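Local structure of ferric uptake regulation protein (Pseudomonas aeruginosa, 1MZB) at residues Q32-V40 with F74-E82; H88-D96 with H126-K134. The protein probably acts as a metal-responsive, DNA-binding repressor that switches iron-uptake genes off when iron is plentiful. One frame throughout, in Å; residues are numbered along the deposited sequence.

How the contacts relate
Contact 1 (Q32-V40 with F74-E82) is partly buried, its centre about 8 Å from the centre of the chain; contact 2 (H88-D96 with H126-K134), its centre about 14 Å from that point, is a surface contact. The first joins a helix start to the hairpin strand 80-83, with a single backbone bond directly across it; the second is a parallel strand pair with five. Each holds a zinc of its own, bound by D75 and H78 in contact 1 and by H88, D90 and H126 in contact 2, which adds a salt bridge. They share another: H34 and E82 of contact 1 meet H91 of contact 2 there, and F74 packs against H91 and V93.

Contact 1: Q32-V40 with F74-E82; sequences QRHMSAEDV and FDGGHAVFE. With ZN (zinc ion), chain D; ZN (zinc ion), chain C.
Two of the ligands of the four-ligand zinc site, H34 and E82, come from opposite segments of this contact. H34 NE2 and E82 OE1 each lie 2.0 Å from the zinc; H91 and E102 complete the site. The two side chains run side by side, imidazole and carboxylate planes 73° apart, with E82 OE2 at the ring edge, 3.0 Å from H34 CD2. F74 turns its own edge to the face of H34 in a T-shaped pair, planes at 87°.

Beyond the metal, the residues leading into helix 37-46 meet the strand of the 69-83 hairpin, in what is by family the winged-helix DNA-binding domain. F81 N donates to M35 O at 2.8 Å, nearly straight. S36 and D39 form a capping box at the helix start: S36 OG, set between its backbone N and carbonyl carbon (chi1 73°), accepts from D39 N, while D39 OD2 takes S36 N on its anti side. S36 CB also touches H78 CD2, at 3.7 Å. One water links H34 O with H78 NE2, leaving H78 ND1 to bind a second zinc, 2.1 Å away, together with D75 OD2.

Contact 2: H88-D96 with H126-K134; sequences HHDHMVCVD and HNLVLYVRK. With ZN (zinc ion), chain B; ZN (zinc ion), chain C.
H88 and H126 reach one zinc with side chains that run in opposing directions, ring planes 62° apart, yet their NE2 atoms, 2.0 and 2.2 Å from the metal, are only 2.9 Å from each other and so take neighbouring positions on it. From CB to tip, D90 first meets L128 O, 3.5 Å from CB. A chi1 of -62° places CG next to the backbone N, 4.0 Å from L128 CB, and turns the carboxylate to the zinc. Both its oxygens bind the metal, OD1 at 2.4 Å and OD2 slightly closer, making a bidentate ligand; OD1 also accepts from a water that takes L128 N. E109 and another water complete the coordination.

From there strands 90-94 and 129-132 run parallel, their axes 21° apart. Five backbone bonds follow in alternation, H91 N to L128 O, L130 N to H91 O, V93 N to L130 O, V132 N to V93 O and V95 N to V132 O, the evidence for regular parallel pairing. H91, V93, V129 and Y131 share one face of the sheet, where V129 CG1 lies over the rim of the Y131 ring; M92, C94, L130 and V132 share the other, where M92 CE reaches V132 CG2.

Past the strands, R133 NE and NH2 form a bidentate salt bridge with D96 OD2 (2.6 Å from NE) and OD1, both met on their syn side, while V95 CG2 covers one guanidinium face. One metal thus ties H88 and D90 to H126, coupling site geometry to the strand starts, whereas an exposed ion pair closes the far end.

Contact 1: Q32-V40 with F74-E82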
loop_
_atom_site.group_PDB
_atom_site.type_symbol
_atom_site.label_atom_id
_atom_site.label_comp_id
_atom_site.label_asym_id
_atom_site.label_seq_id
_atom_site.Cartn_x
_atom_site.Cartn_y
_atom_site.Cartn_z
ATOM N N GLN A 32 -9.952 11.999 5.676
ATOM C CA GLN A 32 -8.842 12.617 4.962
ATOM C C GLN A 32 -7.586 11.763 5.123
ATOM O O GLN A 32 -7.155 11.451 6.246
ATOM C CB GLN A 32 -8.605 14.032 5.499
ATOM C CG GLN A 32 -9.867 14.901 5.525
ATOM C CD GLN A 32 -9.601 16.331 5.974
ATOM O OE1 GLN A 32 -8.859 17.072 5.319
ATOM N NE2 GLN A 32 -10.203 16.724 7.097
ATOM N N ARG A 33 -6.996 11.381 3.996
ATOM C CA ARG A 33 -5.802 10.552 4.011
ATOM C C ARG A 33 -4.545 11.409 4.253
ATOM O O ARG A 33 -3.575 10.950 4.885
ATOM C CB ARG A 33 -5.675 9.806 2.676
ATOM C CG ARG A 33 -6.992 9.237 2.132
ATOM C CD ARG A 33 -6.714 8.182 1.068
ATOM N NE ARG A 33 -7.924 7.739 0.376
ATOM C CZ ARG A 33 -7.962 6.705 -0.464
ATOM N NH1 ARG A 33 -6.853 6.010 -0.709
ATOM N NH2 ARG A 33 -9.102 6.372 -1.067
ATOM N N HIS A 34 -4.596 12.650 3.762
ATOM C CA HIS A 34 -3.488 13.602 3.869
ATOM C C HIS A 34 -3.869 14.858 4.650
ATOM O O HIS A 34 -4.230 15.896 4.093
ATOM C CB HIS A 34 -3.007 13.989 2.473
ATOM C CG HIS A 34 -2.736 12.805 1.599
ATOM N ND1 HIS A 34 -3.691 12.315 0.740
ATOM C CD2 HIS A 34 -1.640 12.003 1.563
ATOM C CE1 HIS A 34 -3.169 11.227 0.205
ATOM N NE2 HIS A 34 -1.922 10.993 0.668
ATOM N N MET A 35 -3.725 14.761 5.956
ATOM C CA MET A 35 -4.079 15.840 6.831
ATOM C C MET A 35 -2.978 16.841 7.172
ATOM O O MET A 35 -1.824 16.487 7.397
ATOM C CB MET A 35 -4.621 15.271 8.134
ATOM C CG MET A 35 -6.020 14.614 8.004
ATOM S SD MET A 35 -6.630 14.095 9.608
ATOM C CE MET A 35 -5.345 13.101 10.097
ATOM N N SER A 36 -3.388 18.095 7.244
ATOM C CA SER A 36 -2.509 19.163 7.685
ATOM C C SER A 36 -2.574 19.189 9.219
ATOM O O SER A 36 -3.430 18.510 9.853
ATOM C CB SER A 36 -3.015 20.512 7.168
ATOM O OG SER A 36 -4.179 20.884 7.883
ATOM N N ALA A 37 -1.691 19.969 9.835
ATOM C CA ALA A 37 -1.709 20.122 11.297
ATOM C C ALA A 37 -3.058 20.687 11.751
ATOM O O ALA A 37 -3.616 20.268 12.770
ATOM C CB ALA A 37 -0.564 21.053 11.754
ATOM N N GLU A 38 -3.606 21.620 10.976
ATOM C CA GLU A 38 -4.906 22.213 11.298
ATOM C C GLU A 38 -6.041 21.194 11.191
ATOM O O GLU A 38 -6.988 21.221 12.004
ATOM C CB GLU A 38 -5.199 23.403 10.364
ATOM C CG GLU A 38 -4.523 24.700 10.821
ATOM C CD GLU A 38 -4.994 25.868 9.976
ATOM O OE1 GLU A 38 -6.187 26.245 10.132
ATOM O OE2 GLU A 38 -4.176 26.378 9.160
ATOM N N ASP A 39 -5.969 20.319 10.181
ATOM C CA ASP A 39 -6.990 19.275 10.025
ATOM C C ASP A 39 -6.976 18.387 11.262
ATOM O O ASP A 39 -8.038 18.016 11.776
ATOM C CB ASP A 39 -6.740 18.389 8.799
ATOM C CG ASP A 39 -6.921 19.122 7.460
ATOM O OD1 ASP A 39 -7.778 20.040 7.362
ATOM O OD2 ASP A 39 -6.206 18.753 6.493
ATOM N N VAL A 40 -5.783 18.020 11.733
ATOM C CA VAL A 40 -5.704 17.176 12.932
ATOM C C VAL A 40 -6.298 17.929 14.125
ATOM O O VAL A 40 -7.160 17.393 14.871
ATOM C CB VAL A 40 -4.233 16.742 13.221
ATOM C CG1 VAL A 40 -4.154 15.939 14.515
ATOM C CG2 VAL A 40 -3.693 15.897 12.075
ATOM N N PHE A 74 2.440 19.123 -1.033
ATOM C CA PHE A 74 1.989 18.925 -2.412
ATOM C C PHE A 74 1.541 20.160 -3.176
ATOM O O PHE A 74 1.700 20.210 -4.408
ATOM C CB PHE A 74 0.828 17.922 -2.446
ATOM C CG PHE A 74 1.179 16.553 -1.898
ATOM C CD1 PHE A 74 2.202 15.798 -2.472
ATOM C CD2 PHE A 74 0.415 15.991 -0.871
ATOM C CE1 PHE A 74 2.456 14.465 -2.024
ATOM C CE2 PHE A 74 0.665 14.684 -0.421
ATOM C CZ PHE A 74 1.675 13.925 -0.996
ATOM N N ASP A 75 0.982 21.147 -2.484
ATOM C CA ASP A 75 0.524 22.330 -3.211
ATOM C C ASP A 75 1.453 23.500 -2.999
ATOM O O ASP A 75 1.198 24.593 -3.506
ATOM C CB ASP A 75 -0.929 22.683 -2.854
ATOM C CG ASP A 75 -1.102 23.246 -1.441
ATOM O OD1 ASP A 75 -0.104 23.518 -0.720
ATOM O OD2 ASP A 75 -2.283 23.438 -1.047
ATOM N N GLY A 76 2.558 23.257 -2.281
ATOM C CA GLY A 76 3.531 24.306 -2.038
ATOM C C GLY A 76 3.275 25.165 -0.807
ATOM O O GLY A 76 4.217 25.676 -0.193
ATOM N N GLY A 77 2.008 25.270 -0.408
ATOM C CA GLY A 77 1.651 26.137 0.690
ATOM C C GLY A 77 1.276 25.519 2.024
ATOM O O GLY A 77 1.094 26.266 2.997
ATOM N N HIS A 78 1.125 24.198 2.088
ATOM C CA HIS A 78 0.876 23.597 3.415
ATOM C C HIS A 78 1.471 22.202 3.498
ATOM O O HIS A 78 1.639 21.526 2.488
ATOM C CB HIS A 78 -0.605 23.579 3.806
ATOM C CG HIS A 78 -1.379 22.443 3.231
ATOM N ND1 HIS A 78 -1.995 22.483 2.004
ATOM C CD2 HIS A 78 -1.653 21.213 3.746
ATOM C CE1 HIS A 78 -2.633 21.315 1.800
ATOM N NE2 HIS A 78 -2.455 20.494 2.823
ATOM N N ALA A 79 1.822 21.801 4.719
ATOM C CA ALA A 79 2.429 20.498 4.942
ATOM C C ALA A 79 1.330 19.484 5.224
ATOM O O ALA A 79 0.386 19.811 5.918
ATOM C CB ALA A 79 3.336 20.563 6.134
ATOM N N VAL A 80 1.477 18.282 4.672
ATOM C CA VAL A 80 0.536 17.206 4.891
ATOM C C VAL A 80 1.294 16.161 5.693
ATOM O O VAL A 80 2.452 15.933 5.403
ATOM C CB VAL A 80 0.131 16.588 3.548
ATOM C CG1 VAL A 80 -0.314 15.153 3.714
ATOM C CG2 VAL A 80 -0.978 17.445 2.945
ATOM N N PHE A 81 0.645 15.514 6.673
ATOM C CA PHE A 81 1.342 14.494 7.455
ATOM C C PHE A 81 0.548 13.211 7.289
ATOM O O PHE A 81 -0.667 13.240 7.414
ATOM C CB PHE A 81 1.367 14.877 8.933
ATOM C CG PHE A 81 2.191 16.099 9.233
ATOM C CD1 PHE A 81 1.641 17.377 9.148
ATOM C CD2 PHE A 81 3.528 15.976 9.626
ATOM C CE1 PHE A 81 2.426 18.536 9.468
ATOM C CE2 PHE A 81 4.309 17.107 9.942
ATOM C CZ PHE A 81 3.757 18.390 9.867
ATOM N N GLU A 82 1.206 12.110 6.977
ATOM C CA GLU A 82 0.468 10.853 6.824
ATOM C C GLU A 82 1.302 9.750 7.431
ATOM O O GLU A 82 2.499 9.879 7.544
ATOM C CB GLU A 82 0.165 10.553 5.352
ATOM C CG GLU A 82 1.394 10.521 4.425
ATOM C CD GLU A 82 1.013 10.442 2.933
ATOM O OE1 GLU A 82 0.480 9.409 2.491
ATOM O OE2 GLU A 82 1.252 11.425 2.206
HETATM ZN ZN ZN D . -2.519 24.095 0.745
HETATM ZN ZN ZN C . -0.398 9.697 0.673
HETATM O O HOH W 1 -4.124 18.466 3.084
HETATM O O HOH W 2 0.283 21.300 8.246
#

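Contact 2: H88-D96 with H126-K134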
loop_
_atom_site.group_PDB
_atom_site.type_symbol
_atom_site.label_atom_id
_atom_site.label_comp_id
_atom_site.label_asym_id
_atom_site.label_seq_id
_atom_site.Cartn_x
_atom_site.Cartn_y
_atom_site.Cartn_z
ATOM N N HIS A 88 2.953 1.248 1.089
ATOM C CA HIS A 88 3.634 2.321 0.362
ATOM C C HIS A 88 2.743 2.911 -0.718
ATOM O O HIS A 88 1.925 2.210 -1.337
ATOM C CB HIS A 88 4.926 1.804 -0.280
ATOM C CG HIS A 88 5.538 2.746 -1.279
ATOM N ND1 HIS A 88 6.167 3.921 -0.916
ATOM C CD2 HIS A 88 5.668 2.652 -2.627
ATOM C CE1 HIS A 88 6.664 4.499 -1.997
ATOM N NE2 HIS A 88 6.379 3.747 -3.052
ATOM N N HIS A 89 2.921 4.207 -0.943
ATOM C CA HIS A 89 2.162 4.927 -1.947
ATOM C C HIS A 89 2.938 6.162 -2.391
ATOM O O HIS A 89 3.572 6.847 -1.591
ATOM C CB HIS A 89 0.792 5.334 -1.380
ATOM N N ASP A 90 2.932 6.412 -3.689
ATOM C CA ASP A 90 3.577 7.603 -4.219
ATOM C C ASP A 90 2.357 8.447 -4.548
ATOM O O ASP A 90 1.258 8.028 -4.246
ATOM C CB ASP A 90 4.368 7.242 -5.430
ATOM C CG ASP A 90 5.477 6.242 -5.086
ATOM O OD1 ASP A 90 6.237 6.495 -4.144
ATOM O OD2 ASP A 90 5.557 5.259 -5.748
ATOM N N HIS A 91 2.520 9.597 -5.168
ATOM C CA HIS A 91 1.334 10.441 -5.357
ATOM C C HIS A 91 1.240 11.160 -6.670
ATOM O O HIS A 91 2.253 11.585 -7.219
ATOM C CB HIS A 91 1.302 11.547 -4.255
ATOM C CG HIS A 91 1.311 11.043 -2.845
ATOM N ND1 HIS A 91 2.461 10.615 -2.225
ATOM C CD2 HIS A 91 0.270 10.879 -1.997
ATOM C CE1 HIS A 91 2.091 10.201 -1.034
ATOM N NE2 HIS A 91 0.795 10.340 -0.854
ATOM N N MET A 92 0.010 11.297 -7.167
ATOM C CA MET A 92 -0.256 12.132 -8.323
ATOM C C MET A 92 -0.952 13.366 -7.689
ATOM O O MET A 92 -1.767 13.232 -6.757
ATOM C CB MET A 92 -1.233 11.459 -9.289
ATOM C CG MET A 92 -0.525 10.514 -10.215
ATOM S SD MET A 92 -1.688 9.620 -11.189
ATOM C CE MET A 92 -2.555 10.868 -11.879
ATOM N N VAL A 93 -0.579 14.559 -8.137
ATOM C CA VAL A 93 -1.201 15.778 -7.599
ATOM C C VAL A 93 -1.765 16.581 -8.774
ATOM O O VAL A 93 -1.041 16.879 -9.731
ATOM C CB VAL A 93 -0.158 16.631 -6.859
ATOM C CG1 VAL A 93 -0.820 17.869 -6.260
ATOM C CG2 VAL A 93 0.470 15.823 -5.744
ATOM N N CYS A 94 -3.050 16.918 -8.698
ATOM C CA CYS A 94 -3.730 17.703 -9.734
ATOM C C CYS A 94 -3.302 19.134 -9.482
ATOM O O CYS A 94 -3.688 19.739 -8.488
ATOM C CB CYS A 94 -5.239 17.564 -9.586
ATOM S SG CYS A 94 -5.770 15.917 -10.005
ATOM N N VAL A 95 -2.497 19.673 -10.389
ATOM C CA VAL A 95 -1.959 20.995 -10.185
ATOM C C VAL A 95 -2.999 22.074 -10.072
ATOM O O VAL A 95 -2.847 22.990 -9.286
ATOM C CB VAL A 95 -0.950 21.403 -11.294
ATOM C CG1 VAL A 95 0.171 20.372 -11.407
ATOM C CG2 VAL A 95 -1.652 21.562 -12.615
ATOM N N ASP A 96 -4.072 21.947 -10.836
ATOM C CA ASP A 96 -5.073 23.000 -10.820
ATOM C C ASP A 96 -6.004 23.005 -9.616
ATOM O O ASP A 96 -6.460 24.058 -9.180
ATOM C CB ASP A 96 -5.874 22.926 -12.132
ATOM C CG ASP A 96 -5.021 23.272 -13.346
ATOM O OD1 ASP A 96 -4.072 24.072 -13.199
ATOM O OD2 ASP A 96 -5.295 22.751 -14.458
ATOM N N HIS A 126 12.475 6.785 -0.800
ATOM C CA HIS A 126 12.297 7.490 -2.048
ATOM C C HIS A 126 11.026 8.294 -2.014
ATOM O O HIS A 126 10.104 8.051 -1.192
ATOM C CB HIS A 126 12.243 6.549 -3.255
ATOM C CG HIS A 126 11.036 5.660 -3.285
ATOM N ND1 HIS A 126 11.003 4.489 -2.588
ATOM C CD2 HIS A 126 9.865 5.819 -3.951
ATOM C CE1 HIS A 126 9.823 3.951 -2.835
ATOM N NE2 HIS A 126 9.097 4.715 -3.654
ATOM N N ASN A 127 10.982 9.258 -2.920
ATOM C CA ASN A 127 9.803 10.100 -3.069
ATOM C C ASN A 127 9.503 10.303 -4.538
ATOM O O ASN A 127 10.372 10.738 -5.304
ATOM C CB ASN A 127 10.035 11.460 -2.426
ATOM C CG ASN A 127 8.809 12.328 -2.500
ATOM O OD1 ASN A 127 8.848 13.413 -3.051
ATOM N ND2 ASN A 127 7.707 11.839 -1.943
ATOM N N LEU A 128 8.285 9.991 -4.946
ATOM C CA LEU A 128 7.901 10.195 -6.346
ATOM C C LEU A 128 6.576 10.955 -6.379
ATOM O O LEU A 128 5.588 10.514 -5.784
ATOM C CB LEU A 128 7.720 8.850 -7.088
ATOM C CG LEU A 128 7.160 9.022 -8.511
ATOM C CD1 LEU A 128 8.157 9.796 -9.433
ATOM C CD2 LEU A 128 6.885 7.608 -9.114
ATOM N N VAL A 129 6.570 12.126 -7.006
ATOM C CA VAL A 129 5.304 12.876 -7.119
ATOM C C VAL A 129 5.105 13.178 -8.587
ATOM O O VAL A 129 6.032 13.654 -9.263
ATOM C CB VAL A 129 5.366 14.211 -6.314
ATOM C CG1 VAL A 129 4.032 15.021 -6.514
ATOM C CG2 VAL A 129 5.599 13.920 -4.850
ATOM N N LEU A 130 3.908 12.892 -9.107
ATOM C CA LEU A 130 3.642 13.173 -10.506
ATOM C C LEU A 130 2.619 14.307 -10.519
ATOM O O LEU A 130 1.558 14.156 -9.949
ATOM C CB LEU A 130 3.055 11.934 -11.197
ATOM C CG LEU A 130 3.990 10.717 -11.174
ATOM C CD1 LEU A 130 3.313 9.559 -11.912
ATOM C CD2 LEU A 130 5.320 11.078 -11.801
ATOM N N TYR A 131 2.971 15.443 -11.114
ATOM C CA TYR A 131 2.048 16.569 -11.148
ATOM C C TYR A 131 1.279 16.409 -12.427
ATOM O O TYR A 131 1.873 16.267 -13.483
ATOM C CB TYR A 131 2.795 17.903 -11.108
ATOM C CG TYR A 131 3.547 18.088 -9.795
ATOM C CD1 TYR A 131 2.890 18.543 -8.645
ATOM C CD2 TYR A 131 4.902 17.757 -9.701
ATOM C CE1 TYR A 131 3.568 18.669 -7.425
ATOM C CE2 TYR A 131 5.593 17.878 -8.462
ATOM C CZ TYR A 131 4.909 18.337 -7.352
ATOM O OH TYR A 131 5.576 18.489 -6.156
ATOM N N VAL A 132 -0.044 16.445 -12.320
ATOM C CA VAL A 132 -0.866 16.188 -13.497
ATOM C C VAL A 132 -2.005 17.166 -13.740
ATOM O O VAL A 132 -2.352 17.986 -12.890
ATOM C CB VAL A 132 -1.438 14.778 -13.413
ATOM C CG1 VAL A 132 -0.280 13.733 -13.332
ATOM C CG2 VAL A 132 -2.380 14.669 -12.192
ATOM N N ARG A 133 -2.596 17.043 -14.922
ATOM C CA ARG A 133 -3.732 17.895 -15.287
ATOM C C ARG A 133 -4.640 17.008 -16.145
ATOM O O ARG A 133 -4.140 16.221 -16.924
ATOM C CB ARG A 133 -3.240 19.097 -16.098
ATOM C CG ARG A 133 -4.389 19.978 -16.623
ATOM C CD ARG A 133 -3.882 21.254 -17.265
ATOM N NE ARG A 133 -3.446 22.248 -16.287
ATOM C CZ ARG A 133 -2.258 22.847 -16.313
ATOM N NH1 ARG A 133 -1.384 22.542 -17.270
ATOM N NH2 ARG A 133 -1.950 23.772 -15.401
ATOM N N LYS A 134 -5.958 17.100 -15.974
ATOM C CA LYS A 134 -6.877 16.277 -16.766
ATOM C C LYS A 134 -6.699 16.618 -18.240
ATOM O O LYS A 134 -6.696 17.796 -18.611
ATOM C CB LYS A 134 -8.329 16.523 -16.332
HETATM ZN ZN ZN B . 7.246 4.372 -4.717
HETATM ZN ZN ZN C . -0.398 9.697 0.673
HETATM O O HOH W 3 6.810 8.645 -3.100
HETATM O O HOH W 4 4.952 11.101 -2.885
HETATM O O HOH W 5 -5.128 19.385 -12.034
HETATM O O HOH W 6 8.247 5.242 -6.591
#